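Local coordinates for protein desmoplakin (PDB 3R6N) that acts in desmosomal cell adhesion and probably anchors intermediate filaments to the junction, at residues K246-I251 and A358-L363. Residues are numbered along the deposited sequence; the frame is centred on the assembly and turned at random.
Sequences KEREKI and ALWNQL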
loop_
_atom_site.group_PDB
_atom_site.type_symbol
_atom_site.label_atom_id
_atom_site.label_comp_id
_atom_site.label_asym_id
_atom_site.label_seq_id
_atom_site.Cartn_x
_atom_site.Cartn_y
_atom_site.Cartn_z
ATOM N N LYS A 246 38.214 7.080 13.285
ATOM C CA LYS A 246 37.035 6.393 13.795
ATOM C C LYS A 246 35.801 7.025 13.174
ATOM O O LYS A 246 34.816 6.345 12.893
ATOM C CB LYS A 246 36.951 6.494 15.320
ATOM C CG LYS A 246 37.292 5.211 16.064
ATOM C CD LYS A 246 38.794 5.005 16.168
ATOM C CE LYS A 246 39.128 3.803 17.041
ATOM N NZ LYS A 246 40.592 3.700 17.313
ATOM N N GLU A 247 35.870 8.334 12.959
ATOM C CA GLU A 247 34.760 9.088 12.388
ATOM C C GLU A 247 34.448 8.637 10.971
ATOM O O GLU A 247 33.284 8.464 10.611
ATOM C CB GLU A 247 35.073 10.583 12.391
ATOM C CG GLU A 247 35.188 11.201 13.776
ATOM C CD GLU A 247 33.849 11.636 14.340
ATOM O OE1 GLU A 247 32.811 11.354 13.704
ATOM O OE2 GLU A 247 33.839 12.269 15.420
ATOM N N ARG A 248 35.488 8.453 10.165
ATOM C CA ARG A 248 35.299 8.042 8.780
ATOM C C ARG A 248 34.551 6.718 8.705
ATOM O O ARG A 248 33.683 6.532 7.854
ATOM C CB ARG A 248 36.636 7.939 8.042
ATOM C CG ARG A 248 36.482 7.602 6.566
ATOM C CD ARG A 248 37.823 7.387 5.888
ATOM N NE ARG A 248 37.668 6.872 4.528
ATOM C CZ ARG A 248 37.450 7.635 3.461
ATOM N NH1 ARG A 248 37.360 8.951 3.592
ATOM N NH2 ARG A 248 37.324 7.082 2.263
ATOM N N GLU A 249 34.890 5.801 9.602
ATOM C CA GLU A 249 34.218 4.512 9.654
ATOM C C GLU A 249 32.725 4.713 9.850
ATOM O O GLU A 249 31.911 4.049 9.211
ATOM C CB GLU A 249 34.776 3.661 10.793
ATOM C CG GLU A 249 36.250 3.336 10.656
ATOM C CD GLU A 249 36.745 2.417 11.757
ATOM O OE1 GLU A 249 35.904 1.933 12.549
ATOM O OE2 GLU A 249 37.974 2.179 11.830
ATOM N N LYS A 250 32.375 5.640 10.734
ATOM C CA LYS A 250 30.978 5.916 11.039
ATOM C C LYS A 250 30.249 6.555 9.865
ATOM O O LYS A 250 29.066 6.290 9.644
ATOM C CB LYS A 250 30.862 6.800 12.282
ATOM C CG LYS A 250 31.290 6.104 13.558
ATOM C CD LYS A 250 31.103 6.990 14.776
ATOM C CE LYS A 250 31.557 6.271 16.036
ATOM N NZ LYS A 250 31.477 7.142 17.238
ATOM N N ILE A 251 30.949 7.398 9.113
ATOM C CA ILE A 251 30.333 8.036 7.958
ATOM C C ILE A 251 30.383 7.121 6.738
ATOM O O ILE A 251 29.981 7.510 5.643
ATOM C CB ILE A 251 30.954 9.414 7.634
ATOM C CG1 ILE A 251 32.313 9.263 6.958
ATOM C CG2 ILE A 251 31.068 10.263 8.890
ATOM C CD1 ILE A 251 32.941 10.589 6.607
ATOM N N ALA A 358 33.605 15.442 2.059
ATOM C CA ALA A 358 34.578 16.412 1.574
ATOM C C ALA A 358 35.227 17.154 2.737
ATOM O O ALA A 358 36.443 17.369 2.755
ATOM C CB ALA A 358 33.909 17.396 0.629
ATOM N N LEU A 359 34.406 17.553 3.702
ATOM C CA LEU A 359 34.894 18.245 4.886
ATOM C C LEU A 359 35.905 17.376 5.618
ATOM O O LEU A 359 36.932 17.861 6.090
ATOM C CB LEU A 359 33.732 18.587 5.816
ATOM C CG LEU A 359 34.124 19.184 7.164
ATOM C CD1 LEU A 359 34.847 20.508 6.964
ATOM C CD2 LEU A 359 32.905 19.360 8.053
ATOM N N TRP A 360 35.601 16.085 5.711
ATOM C CA TRP A 360 36.495 15.129 6.345
ATOM C C TRP A 360 37.830 15.112 5.617
ATOM O O TRP A 360 38.886 15.168 6.241
ATOM C CB TRP A 360 35.876 13.730 6.331
ATOM C CG TRP A 360 36.586 12.740 7.211
ATOM C CD1 TRP A 360 36.242 12.384 8.483
ATOM C CD2 TRP A 360 37.756 11.975 6.884
ATOM N NE1 TRP A 360 37.124 11.448 8.967
ATOM C CE2 TRP A 360 38.063 11.180 8.007
ATOM C CE3 TRP A 360 38.573 11.885 5.751
ATOM C CZ2 TRP A 360 39.148 10.309 8.031
ATOM C CZ3 TRP A 360 39.651 11.019 5.780
ATOM C CH2 TRP A 360 39.928 10.243 6.910
ATOM N N ASN A 361 37.774 15.039 4.291
ATOM C CA ASN A 361 38.985 15.020 3.477
ATOM C C ASN A 361 39.868 16.241 3.714
ATOM O O ASN A 361 41.092 16.138 3.720
ATOM C CB ASN A 361 38.646 14.897 1.990
ATOM C CG ASN A 361 38.325 13.474 1.579
ATOM O OD1 ASN A 361 38.711 12.517 2.252
ATOM N ND2 ASN A 361 37.620 13.327 0.463
ATOM N N GLN A 362 39.240 17.394 3.913
ATOM C CA GLN A 362 39.978 18.632 4.130
ATOM C C GLN A 362 40.645 18.640 5.504
ATOM O O GLN A 362 41.831 18.942 5.618
ATOM C CB GLN A 362 39.060 19.847 3.972
ATOM C CG GLN A 362 39.795 21.178 3.850
ATOM C CD GLN A 362 40.345 21.429 2.455
ATOM O OE1 GLN A 362 41.472 21.045 2.135
ATOM N NE2 GLN A 362 39.547 22.085 1.617
ATOM N N LEU A 363 39.887 18.298 6.540
ATOM C CA LEU A 363 40.425 18.246 7.898
ATOM C C LEU A 363 41.535 17.213 8.031
ATOM O O LEU A 363 42.466 17.388 8.812
ATOM C CB LEU A 363 39.327 17.930 8.913
ATOM C CG LEU A 363 38.154 18.903 9.035
ATOM C CD1 LEU A 363 37.182 18.418 10.102
ATOM C CD2 LEU A 363 38.642 20.307 9.349
#
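Arg248 and Trp360 each set CG trans to the backbone N (chi1 -176° in the arginine), which sends an extended arginine chain and a broad indole into the same gap between their helices. The two side chains cross at about a right angle. The aliphatic part of Arg248 lies over one face of the indole: its CB is 3.5 Å from CZ2 of Trp360, displaced toward the rim of the ring, and its CD stands 4.0 Å from the centroid of the six-membered ring as a CH-pi contact. Farther out, the guanidinium is tilted 55° to the indole plane; Arg248 CZ is 5.1 Å from the centroid of the Trp360 six-membered ring, so any cation-pi attraction is at most weak. Arg248 NH1 comes obliquely within 4.0 Å of Asn361 OD1, without a hydrogen bond.

The pair joins helices 234-265 and 340-384, which run antiparallel side by side in the rigid spectrin-repeat rod of the plakin domain, with the SH3 domain inserted in the chain between them. Their local axes approach to 11.3 Å at 165°, a wide separation bridged mainly by the indole. At its pyrrole end, Glu247 CB meets the ring edge, 4.1 Å from Trp360 NE1, and that N-H is hydrogen-bonded to the carbonyl oxygen of Leu244, one turn back along helix 234-265. This bond ties the buried indole to the backbone of the opposing helix and should limit its rotation. Beyond CB, Glu247 bends away at its second torsion; its carboxylate OE2 forms a salt bridge with Lys225 and a hydrogen bond with Tyr226 OH. Buried Ile251 brings CD1 obliquely to Trp360 CD1, at 4.2 Å, and also packs on Ile356 and Leu357, while the tryptophan ring stacks with Tyr364 of its own helix.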